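Local structure of beta-lactamase (Sphaerobacter thermophilus, 4EWF) at residues 98-101 and 102-106; 248-251 and 252-256; 259-262 and 263-267. The protein probably hydrolyses beta-lactams to substituted beta-amino acids, opening the ring amide as class A beta-lactamases do. One frame throughout, in Å; residues are numbered along the deposited sequence.

Contact 1 (98-101 and 102-106); sequences LELT and LEDLV
T101 and D104 form a capping box at the start of helix 102-111. T101 is the N-cap residue. Its OG1 accepts a nearly straight hydrogen bond from D104 N at 3.1 Å, with an N-H...O angle of 165°. D104 returns the bond: T101 N donates to D104 OD2 at 3.0 Å. This donor stands well above the carboxylate plane. The two reciprocal bonds use backbone N-H groups at both ends of the box. The T101 side chain thus supplies an acceptor to the D104 N-H in the first turn.

The T101 torsion explains the fit. OG1 sits between the backbone N and the carbonyl carbon (chi1 57°), which puts it within reach of D104 N. The D104 carboxylate folds back beside its own backbone N, toward the strand end. Its negative charge near the helix N terminus is probably favourable. The first helical bond follows, from L105 N to T101 O at 3.1 Å.

Next to the box, L100 slants across D104. Its CB lies 3.8 Å from D104 OD2, and its CD2 stays near the same oxygen. L100 CD1 meets L105 CD2 at 3.9 Å, the two side chains crossing at about a right angle. L105 goes on to L120 and L121 of helix 115-125, and L102 packs on L121 and L124 of that helix. Strand 99-101 pairs with strand 76-78, through backbone bonds of L100 with I77. The segments of strand and helix make an 80° turn, and L105 CG lies 3.5 Å from T101 O.

Contact 2 (248-251 and 252-256); sequences DLHA and GEQAI
L249 lays its CD1 branch against the side chain of E253, one turn further along helix 249-266. CD1 is 3.8 Å from E253 CG and equally near E253 CD, so it touches the aliphatic part and the base of the carboxylate. The two side chains cross obliquely. E253 CG lies beside its own backbone N (chi1 -60°). This brings E253 CG back over the preceding turn, 3.4 Å from L249 O.

H250 and Q254 make the neighbouring pair. They lie side by side and point the same way. H250 CE1 is 3.5 Å from Q254 NE2, and the ring and amide planes are 74° apart. The amide oxygen of Q254 is bonded to R203.

Residues 248-256 form the N-terminal end of the helix, and D248 is its N-cap. D248 OD1 accepts from A251 N at 2.9 Å, the donor lying almost straight out from the C-O bond. D248 O takes the first helical bond, from G252 N. The next is E253 N to L249 O at 2.9 Å, almost straight at 171°. Q254 and A255 continue the pattern to H250 O and A251 O.

L249, E253 and I256 turn to V224 on strand 223-232 of the five-stranded sheet. E253 OE2 forms a salt bridge with R200 and a hydrogen bond with N197. The salt bridge probably offsets the charge of the carboxylate that L249 lies against, and the D248 carboxylate probably sits favourably at the positive end of the helix dipole.

Contact 3 (259-262 and 263-267); sequences ITRA and ALQAT
A263 places its CB 3.5 Å from I259 O and as close to T260 O, while its N bonds back to I259 O at 3.0 Å. Its methyl turns to V14 of helix 12-22, L237 and I32. L264 comes next. Its N donates to T260 O at 2.9 Å, and its CG is 3.5 Å from the same oxygen. Its CD1 reaches T260 CG2 more loosely, at 4.3 Å. T260 OG1 is bonded to I256 O.

These are the last turns of helix 249-266, which packs with helix 12-22 on the five-stranded sheet of the class A beta-lactamase fold. Q265 N bonds to R261 O. The Q265 chain then extends beside R261, both pointing the same way, with amide and guanidinium planes 25° apart. R261 bends at chi2 (-133°) and chi3, and its guanidinium makes a cation-pi contact with Y204. A266 N donates to A262 O at 2.9 Å, and its CB lies 3.4 Å from that oxygen. T267 follows, and its N donates to A263 O. In one of two conformers T267 OG1 also reaches A263 O, from the opposite face of the carbonyl plane, so this second bond is less certain.

Overall arrangement
From the N terminus, contact 1 comes first, where strand 99-101 passes straight into helix 102-111. It closes no long loop. It joins the small sheet of strands 76-78 and 99-101 to the helical part of the protein. The chain then runs through further helices and three strands of the five-stranded sheet before helix 249-266 begins. Contact 2 is the start of that helix and contact 3 its end, with centres about 17 Å apart. The three follow in series; none nests or crosses. Contacts 1 and 3 lie on opposite sides of the chain's centre, their centres about 37 Å apart. Contacts 2 and 3 tie one helix to the large sheet.

Contact 1 (98-101 and 102-106)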
ATOM      1  N   LEU A  98      -2.388  13.298  24.380  1.00 27.45           N
ATOM      2  CA  LEU A  98      -1.571  13.865  23.316  1.00 28.37           C
ATOM      3  C   LEU A  98      -2.481  14.450  22.237  1.00 30.57           C
ATOM      4  O   LEU A  98      -3.373  13.774  21.731  1.00 27.07           O
ATOM      5  CB  LEU A  98      -0.693  12.775  22.700  1.00 24.38           C
ATOM      6  CG  LEU A  98       0.276  13.182  21.585  1.00 28.62           C
ATOM      7  CD1 LEU A  98       1.407  14.025  22.128  1.00 35.85           C
ATOM      8  CD2 LEU A  98       0.837  11.929  20.926  1.00 27.54           C
ATOM      9  N   GLU A  99      -2.255  15.706  21.886  1.00 28.49           N
ATOM     10  CA  GLU A  99      -3.082  16.361  20.887  1.00 31.42           C
ATOM     11  C   GLU A  99      -2.405  16.360  19.519  1.00 34.34           C
ATOM     12  O   GLU A  99      -1.336  16.934  19.345  1.00 33.68           O
ATOM     13  CB  GLU A  99      -3.415  17.784  21.339  1.00 39.90           C
ATOM     14  CG  GLU A  99      -4.509  18.456  20.539  1.00 55.08           C
ATOM     15  CD  GLU A  99      -5.095  19.666  21.260  1.00 67.60           C
ATOM     16  OE1 GLU A  99      -4.868  19.809  22.486  1.00 67.74           O
ATOM     17  OE2 GLU A  99      -5.785  20.469  20.597  1.00 75.99           O
ATOM     18  N   LEU A 100      -3.043  15.697  18.558  1.00 23.40           N
ATOM     19  CA  LEU A 100      -2.523  15.559  17.201  1.00 23.73           C
ATOM     20  C   LEU A 100      -3.397  16.332  16.214  1.00 28.23           C
ATOM     21  O   LEU A 100      -4.441  16.862  16.592  1.00 32.20           O
ATOM     22  CB  LEU A 100      -2.523  14.076  16.814  1.00 28.63           C
ATOM     23  CG  LEU A 100      -1.679  13.227  17.783  1.00 31.21           C
ATOM     24  CD1 LEU A 100      -2.287  11.851  18.017  1.00 25.06           C
ATOM     25  CD2 LEU A 100      -0.246  13.121  17.295  1.00 28.28           C
ATOM     26  N   THR A 101      -2.973  16.392  14.953  1.00 24.43           N
ATOM     27  CA  THR A 101      -3.798  16.966  13.903  1.00 22.90           C
ATOM     28  C   THR A 101      -4.208  15.847  12.967  1.00 24.41           C
ATOM     29  O   THR A 101      -3.632  14.753  13.001  1.00 27.22           O
ATOM     30  CB  THR A 101      -3.066  18.043  13.075  1.00 23.65           C
ATOM     31  OG1 THR A 101      -1.880  17.475  12.500  1.00 29.99           O
ATOM     32  CG2 THR A 101      -2.715  19.268  13.923  1.00 29.99           C
ATOM     33  N   LEU A 102      -5.212  16.113  12.142  1.00 25.11           N
ATOM     34  CA  LEU A 102      -5.623  15.153  11.129  1.00 21.94           C
ATOM     35  C   LEU A 102      -4.429  14.792  10.241  1.00 27.40           C
ATOM     36  O   LEU A 102      -4.238  13.634   9.890  1.00 25.43           O
ATOM     37  CB  LEU A 102      -6.761  15.744  10.283  1.00 27.94           C
ATOM     38  CG  LEU A 102      -7.288  14.845   9.157  1.00 32.05           C
ATOM     39  CD1 LEU A 102      -7.789  13.530   9.712  1.00 33.42           C
ATOM     40  CD2 LEU A 102      -8.401  15.543   8.365  1.00 35.43           C
ATOM     41  N   GLU A 103      -3.608  15.776   9.881  1.00 27.35           N
ATOM     42  CA  GLU A 103      -2.444  15.467   9.049  1.00 28.78           C
ATOM     43  C   GLU A 103      -1.441  14.547   9.765  1.00 28.23           C
ATOM     44  O   GLU A 103      -0.913  13.610   9.156  1.00 26.95           O
ATOM     45  CB  GLU A 103      -1.761  16.739   8.509  1.00 29.80           C
ATOM     46  CG  GLU A 103      -0.585  16.421   7.587  1.00 29.75           C
ATOM     47  CD  GLU A 103      -0.199  17.575   6.661  1.00 42.12           C
ATOM     48  OE1 GLU A 103       0.346  17.305   5.568  1.00 44.26           O
ATOM     49  OE2 GLU A 103      -0.429  18.741   7.026  1.00 44.09           O
ATOM     50  N   ASP A 104      -1.193  14.789  11.053  1.00 25.38           N
ATOM     51  CA  ASP A 104      -0.353  13.883  11.834  1.00 27.53           C
ATOM     52  C   ASP A 104      -0.871  12.442  11.703  1.00 26.17           C
ATOM     53  O   ASP A 104      -0.095  11.502  11.510  1.00 23.03           O
ATOM     54  CB  ASP A 104      -0.376  14.229  13.332  1.00 22.42           C
ATOM     55  CG  ASP A 104       0.300  15.565  13.663  1.00 31.00           C
ATOM     56  OD1 ASP A 104       1.108  16.085  12.856  1.00 31.40           O
ATOM     57  OD2 ASP A 104       0.013  16.085  14.768  1.00 29.85           O
ATOM     58  N   LEU A 105      -2.184  12.266  11.843  1.00 24.59           N
ATOM     59  CA  LEU A 105      -2.762  10.919  11.794  1.00 22.22           C
ATOM     60  C   LEU A 105      -2.541  10.229  10.451  1.00 19.47           C
ATOM     61  O   LEU A 105      -2.238   9.029  10.403  1.00 22.89           O
ATOM     62  CB  LEU A 105      -4.250  10.942  12.145  1.00 23.63           C
ATOM     63  CG  LEU A 105      -4.646  11.431  13.543  1.00 26.41           C
ATOM     64  CD1 LEU A 105      -6.138  11.178  13.749  1.00 25.83           C
ATOM     65  CD2 LEU A 105      -3.843  10.738  14.618  1.00 22.82           C
ATOM     66  N   VAL A 106      -2.717  10.973   9.365  1.00 22.41           N
ATOM     67  CA  VAL A 106      -2.483  10.421   8.030  1.00 21.30           C
ATOM     68  C   VAL A 106      -1.019  10.022   7.911  1.00 22.82           C
ATOM     69  O   VAL A 106      -0.698   8.926   7.450  1.00 20.62           O
ATOM     70  CB  VAL A 106      -2.850  11.448   6.921  1.00 24.70           C
ATOM     71  CG1 VAL A 106      -2.475  10.917   5.533  1.00 20.87           C
ATOM     72  CG2 VAL A 106      -4.337  11.747   6.984  1.00 27.06           C
TER

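Contact 2 (248-251 and 252-256)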
ATOM      1  N   ASP A 248       9.015 -16.895   5.858  1.00 22.89           N
ATOM      2  CA  ASP A 248       9.146 -15.947   6.959  1.00 25.52           C
ATOM      3  C   ASP A 248       9.167 -14.529   6.426  1.00 28.09           C
ATOM      4  O   ASP A 248       9.106 -14.311   5.215  1.00 22.84           O
ATOM      5  CB  ASP A 248      10.419 -16.226   7.792  1.00 23.12           C
ATOM      6  CG  ASP A 248      11.660 -16.458   6.922  1.00 33.61           C
ATOM      7  OD1 ASP A 248      11.848 -15.738   5.909  1.00 28.48           O
ATOM      8  OD2 ASP A 248      12.449 -17.369   7.248  1.00 44.21           O
ATOM      9  N   LEU A 249       9.250 -13.565   7.339  1.00 27.76           N
ATOM     10  CA  LEU A 249       9.242 -12.163   6.958  1.00 26.85           C
ATOM     11  C   LEU A 249      10.367 -11.859   5.961  1.00 23.21           C
ATOM     12  O   LEU A 249      10.141 -11.213   4.940  1.00 24.01           O
ATOM     13  CB  LEU A 249       9.363 -11.270   8.197  1.00 26.52           C
ATOM     14  CG  LEU A 249       9.613  -9.784   7.922  1.00 20.98           C
ATOM     15  CD1 LEU A 249       8.399  -9.153   7.213  1.00 22.48           C
ATOM     16  CD2 LEU A 249       9.973  -9.035   9.231  1.00 29.32           C
ATOM     17  N   HIS A 250      11.576 -12.326   6.264  1.00 22.21           N
ATOM     18  CA  HIS A 250      12.715 -12.090   5.382  1.00 24.79           C
ATOM     19  C   HIS A 250      12.431 -12.581   3.955  1.00 24.26           C
ATOM     20  O   HIS A 250      12.740 -11.900   2.971  1.00 24.17           O
ATOM     21  CB  HIS A 250      13.953 -12.800   5.914  1.00 20.07           C
ATOM     22  CG  HIS A 250      15.094 -12.822   4.944  1.00 31.77           C
ATOM     23  ND1 HIS A 250      15.309 -13.868   4.068  1.00 34.78           N
ATOM     24  CD2 HIS A 250      16.080 -11.921   4.706  1.00 33.14           C
ATOM     25  CE1 HIS A 250      16.377 -13.610   3.332  1.00 38.22           C
ATOM     26  NE2 HIS A 250      16.864 -12.436   3.697  1.00 34.82           N
ATOM     27  N   ALA A 251      11.847 -13.769   3.841  1.00 22.43           N
ATOM     28  CA  ALA A 251      11.577 -14.327   2.521  1.00 25.48           C
ATOM     29  C   ALA A 251      10.541 -13.482   1.775  1.00 25.52           C
ATOM     30  O   ALA A 251      10.638 -13.273   0.561  1.00 23.78           O
ATOM     31  CB  ALA A 251      11.116 -15.776   2.633  1.00 25.48           C
ATOM     32  N   GLY A 252       9.537 -13.009   2.500  1.00 20.88           N
ATOM     33  CA  GLY A 252       8.519 -12.166   1.902  1.00 19.27           C
ATOM     34  C   GLY A 252       9.100 -10.858   1.367  1.00 21.03           C
ATOM     35  O   GLY A 252       8.844 -10.470   0.230  1.00 22.43           O
ATOM     36  N   GLU A 253       9.891 -10.183   2.190  1.00 18.56           N
ATOM     37  CA  GLU A 253      10.499  -8.926   1.773  1.00 21.70           C
ATOM     38  C   GLU A 253      11.448  -9.134   0.593  1.00 20.99           C
ATOM     39  O   GLU A 253      11.403  -8.379  -0.375  1.00 20.95           O
ATOM     40  CB  GLU A 253      11.179  -8.218   2.947  1.00 17.40           C
ATOM     41  CG  GLU A 253      10.154  -7.901   4.071  1.00 18.75           C
ATOM     42  CD  GLU A 253      10.662  -6.903   5.103  1.00 24.61           C
ATOM     43  OE1 GLU A 253      11.784  -7.102   5.643  1.00 21.36           O
ATOM     44  OE2 GLU A 253       9.925  -5.920   5.371  1.00 21.10           O
ATOM     45  N   GLN A 254      12.271 -10.174   0.654  1.00 23.91           N
ATOM     46  CA  GLN A 254      13.200 -10.458  -0.441  1.00 26.33           C
ATOM     47  C   GLN A 254      12.466 -10.720  -1.771  1.00 24.55           C
ATOM     48  O   GLN A 254      12.899 -10.272  -2.838  1.00 23.05           O
ATOM     49  CB  GLN A 254      14.098 -11.645  -0.077  1.00 26.63           C
ATOM     50  CG  GLN A 254      15.071 -12.050  -1.171  1.00 34.90           C
ATOM     51  CD  GLN A 254      16.502 -12.050  -0.679  1.00 58.21           C
ATOM     52  OE1 GLN A 254      17.213 -11.046  -0.790  1.00 60.22           O
ATOM     53  NE2 GLN A 254      16.932 -13.177  -0.109  1.00 63.33           N
ATOM     54  N   ALA A 255      11.358 -11.453  -1.703  1.00 21.45           N
ATOM     55  CA  ALA A 255      10.581 -11.765  -2.895  1.00 25.22           C
ATOM     56  C   ALA A 255      10.047 -10.502  -3.559  1.00 22.49           C
ATOM     57  O   ALA A 255      10.153 -10.343  -4.764  1.00 18.27           O
ATOM     58  CB  ALA A 255       9.426 -12.708  -2.549  1.00 20.68           C
ATOM     59  N   ILE A 256       9.455  -9.610  -2.773  1.00 20.20           N
ATOM     60  CA  ILE A 256       8.932  -8.377  -3.334  1.00 21.47           C
ATOM     61  C   ILE A 256      10.056  -7.534  -3.942  1.00 20.82           C
ATOM     62  O   ILE A 256       9.910  -7.016  -5.041  1.00 19.21           O
ATOM     63  CB  ILE A 256       8.128  -7.556  -2.301  1.00 21.57           C
ATOM     64  CG1 ILE A 256       6.933  -8.390  -1.811  1.00 25.47           C
ATOM     65  CG2 ILE A 256       7.639  -6.257  -2.941  1.00 15.69           C
ATOM     66  CD1 ILE A 256       6.153  -7.800  -0.628  1.00 25.04           C
TER

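Contact 3 (259-262 and 263-267)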
ATOM      1  N   ILE A 259      11.154  -9.267  -7.283  1.00 17.65           N
ATOM      2  CA  ILE A 259      10.140  -9.109  -8.323  1.00 17.17           C
ATOM      3  C   ILE A 259      10.165  -7.671  -8.877  1.00 19.96           C
ATOM      4  O   ILE A 259      10.130  -7.453 -10.097  1.00 18.41           O
ATOM      5  CB  ILE A 259       8.755  -9.455  -7.746  1.00 17.56           C
ATOM      6  CG1 ILE A 259       8.647 -10.971  -7.541  1.00 18.20           C
ATOM      7  CG2 ILE A 259       7.641  -8.939  -8.657  1.00 21.82           C
ATOM      8  CD1 ILE A 259       7.452 -11.383  -6.632  1.00 21.28           C
ATOM      9  N   THR A 260      10.234  -6.693  -7.967  1.00 18.87           N
ATOM     10  CA  THR A 260      10.295  -5.277  -8.329  1.00 21.21           C
ATOM     11  C   THR A 260      11.558  -4.948  -9.150  1.00 22.38           C
ATOM     12  O   THR A 260      11.512  -4.284 -10.195  1.00 23.15           O
ATOM     13  CB  THR A 260      10.220  -4.381  -7.039  1.00 17.94           C
ATOM     14  OG1 THR A 260       8.982  -4.608  -6.362  1.00 22.98           O
ATOM     15  CG2 THR A 260      10.343  -2.901  -7.384  1.00 20.37           C
ATOM     16  N   ARG A 261      12.694  -5.454  -8.702  1.00 21.01           N
ATOM     17  CA  ARG A 261      13.920  -5.230  -9.441  1.00 24.05           C
ATOM     18  C   ARG A 261      13.830  -5.773 -10.872  1.00 18.82           C
ATOM     19  O   ARG A 261      14.245  -5.105 -11.829  1.00 22.06           O
ATOM     20  CB  ARG A 261      15.096  -5.871  -8.718  1.00 25.22           C
ATOM     21  CG  ARG A 261      16.414  -5.558  -9.375  1.00 36.55           C
ATOM     22  CD  ARG A 261      17.251  -6.799  -9.537  1.00 50.15           C
ATOM     23  NE  ARG A 261      18.246  -6.929  -8.489  1.00 53.43           N
ATOM     24  CZ  ARG A 261      18.352  -7.983  -7.686  1.00 64.80           C
ATOM     25  NH1 ARG A 261      19.304  -8.024  -6.758  1.00 66.03           N
ATOM     26  NH2 ARG A 261      17.513  -9.002  -7.815  1.00 65.54           N
ATOM     27  N   ALA A 262      13.320  -6.996 -11.003  1.00 19.87           N
ATOM     28  CA  ALA A 262      13.205  -7.630 -12.301  1.00 25.32           C
ATOM     29  C   ALA A 262      12.255  -6.819 -13.177  1.00 24.02           C
ATOM     30  O   ALA A 262      12.443  -6.731 -14.374  1.00 21.57           O
ATOM     31  CB  ALA A 262      12.693  -9.067 -12.150  1.00 21.60           C
ATOM     32  N   ALA A 263      11.226  -6.234 -12.566  1.00 22.09           N
ATOM     33  CA  ALA A 263      10.269  -5.421 -13.318  1.00 19.52           C
ATOM     34  C   ALA A 263      10.899  -4.111 -13.801  1.00 20.58           C
ATOM     35  O   ALA A 263      10.652  -3.665 -14.931  1.00 21.15           O
ATOM     36  CB  ALA A 263       9.007  -5.152 -12.474  1.00 18.27           C
ATOM     37  N   LEU A 264      11.741  -3.512 -12.959  1.00 21.27           N
ATOM     38  CA  LEU A 264      12.447  -2.290 -13.335  1.00 22.68           C
ATOM     39  C   LEU A 264      13.379  -2.544 -14.525  1.00 27.58           C
ATOM     40  O   LEU A 264      13.448  -1.739 -15.461  1.00 20.80           O
ATOM     41  CB  LEU A 264      13.229  -1.715 -12.142  1.00 21.32           C
ATOM     42  CG  LEU A 264      12.425  -1.031 -11.017  1.00 26.36           C
ATOM     43  CD1 LEU A 264      13.285  -0.864  -9.760  1.00 26.32           C
ATOM     44  CD2 LEU A 264      11.868   0.332 -11.450  1.00 25.10           C
ATOM     45  N   GLN A 265      14.092  -3.664 -14.483  1.00 21.26           N
ATOM     46  CA  GLN A 265      14.940  -4.064 -15.611  1.00 22.60           C
ATOM     47  C   GLN A 265      14.115  -4.361 -16.866  1.00 20.47           C
ATOM     48  O   GLN A 265      14.460  -3.927 -17.966  1.00 22.55           O
ATOM     49  CB  GLN A 265      15.791  -5.283 -15.231  1.00 26.05           C
ATOM     50  CG  GLN A 265      16.832  -5.007 -14.130  1.00 29.42           C
ATOM     51  CD  GLN A 265      17.441  -6.285 -13.564  1.00 32.52           C
ATOM     52  OE1 GLN A 265      17.018  -7.391 -13.903  1.00 39.21           O
ATOM     53  NE2 GLN A 265      18.430  -6.136 -12.695  1.00 28.86           N
ATOM     54  N   ALA A 266      13.015  -5.098 -16.705  1.00 24.57           N
ATOM     55  CA  ALA A 266      12.215  -5.508 -17.868  1.00 24.73           C
ATOM     56  C   ALA A 266      11.657  -4.305 -18.651  1.00 28.48           C
ATOM     57  O   ALA A 266      11.584  -4.332 -19.876  1.00 25.77           O
ATOM     58  CB  ALA A 266      11.072  -6.456 -17.444  1.00 23.44           C
ATOM     59  N   THR A 267      11.280  -3.253 -17.932  0.96 25.77           N
ATOM     60  CA  THR A 267      10.639  -2.090 -18.540  0.96 29.03           C
ATOM     61  C   THR A 267      11.644  -1.018 -18.943  0.96 33.18           C
ATOM     62  O   THR A 267      11.263   0.017 -19.488  0.96 31.28           O
ATOM     63  CB  THR A 267       9.604  -1.461 -17.572  0.96 26.17           C
ATOM     64  OG1 THR A 267      10.263  -1.068 -16.364  0.96 29.64           O
ATOM     65  CG2 THR A 267       8.538  -2.463 -17.231  0.96 26.15           C
TER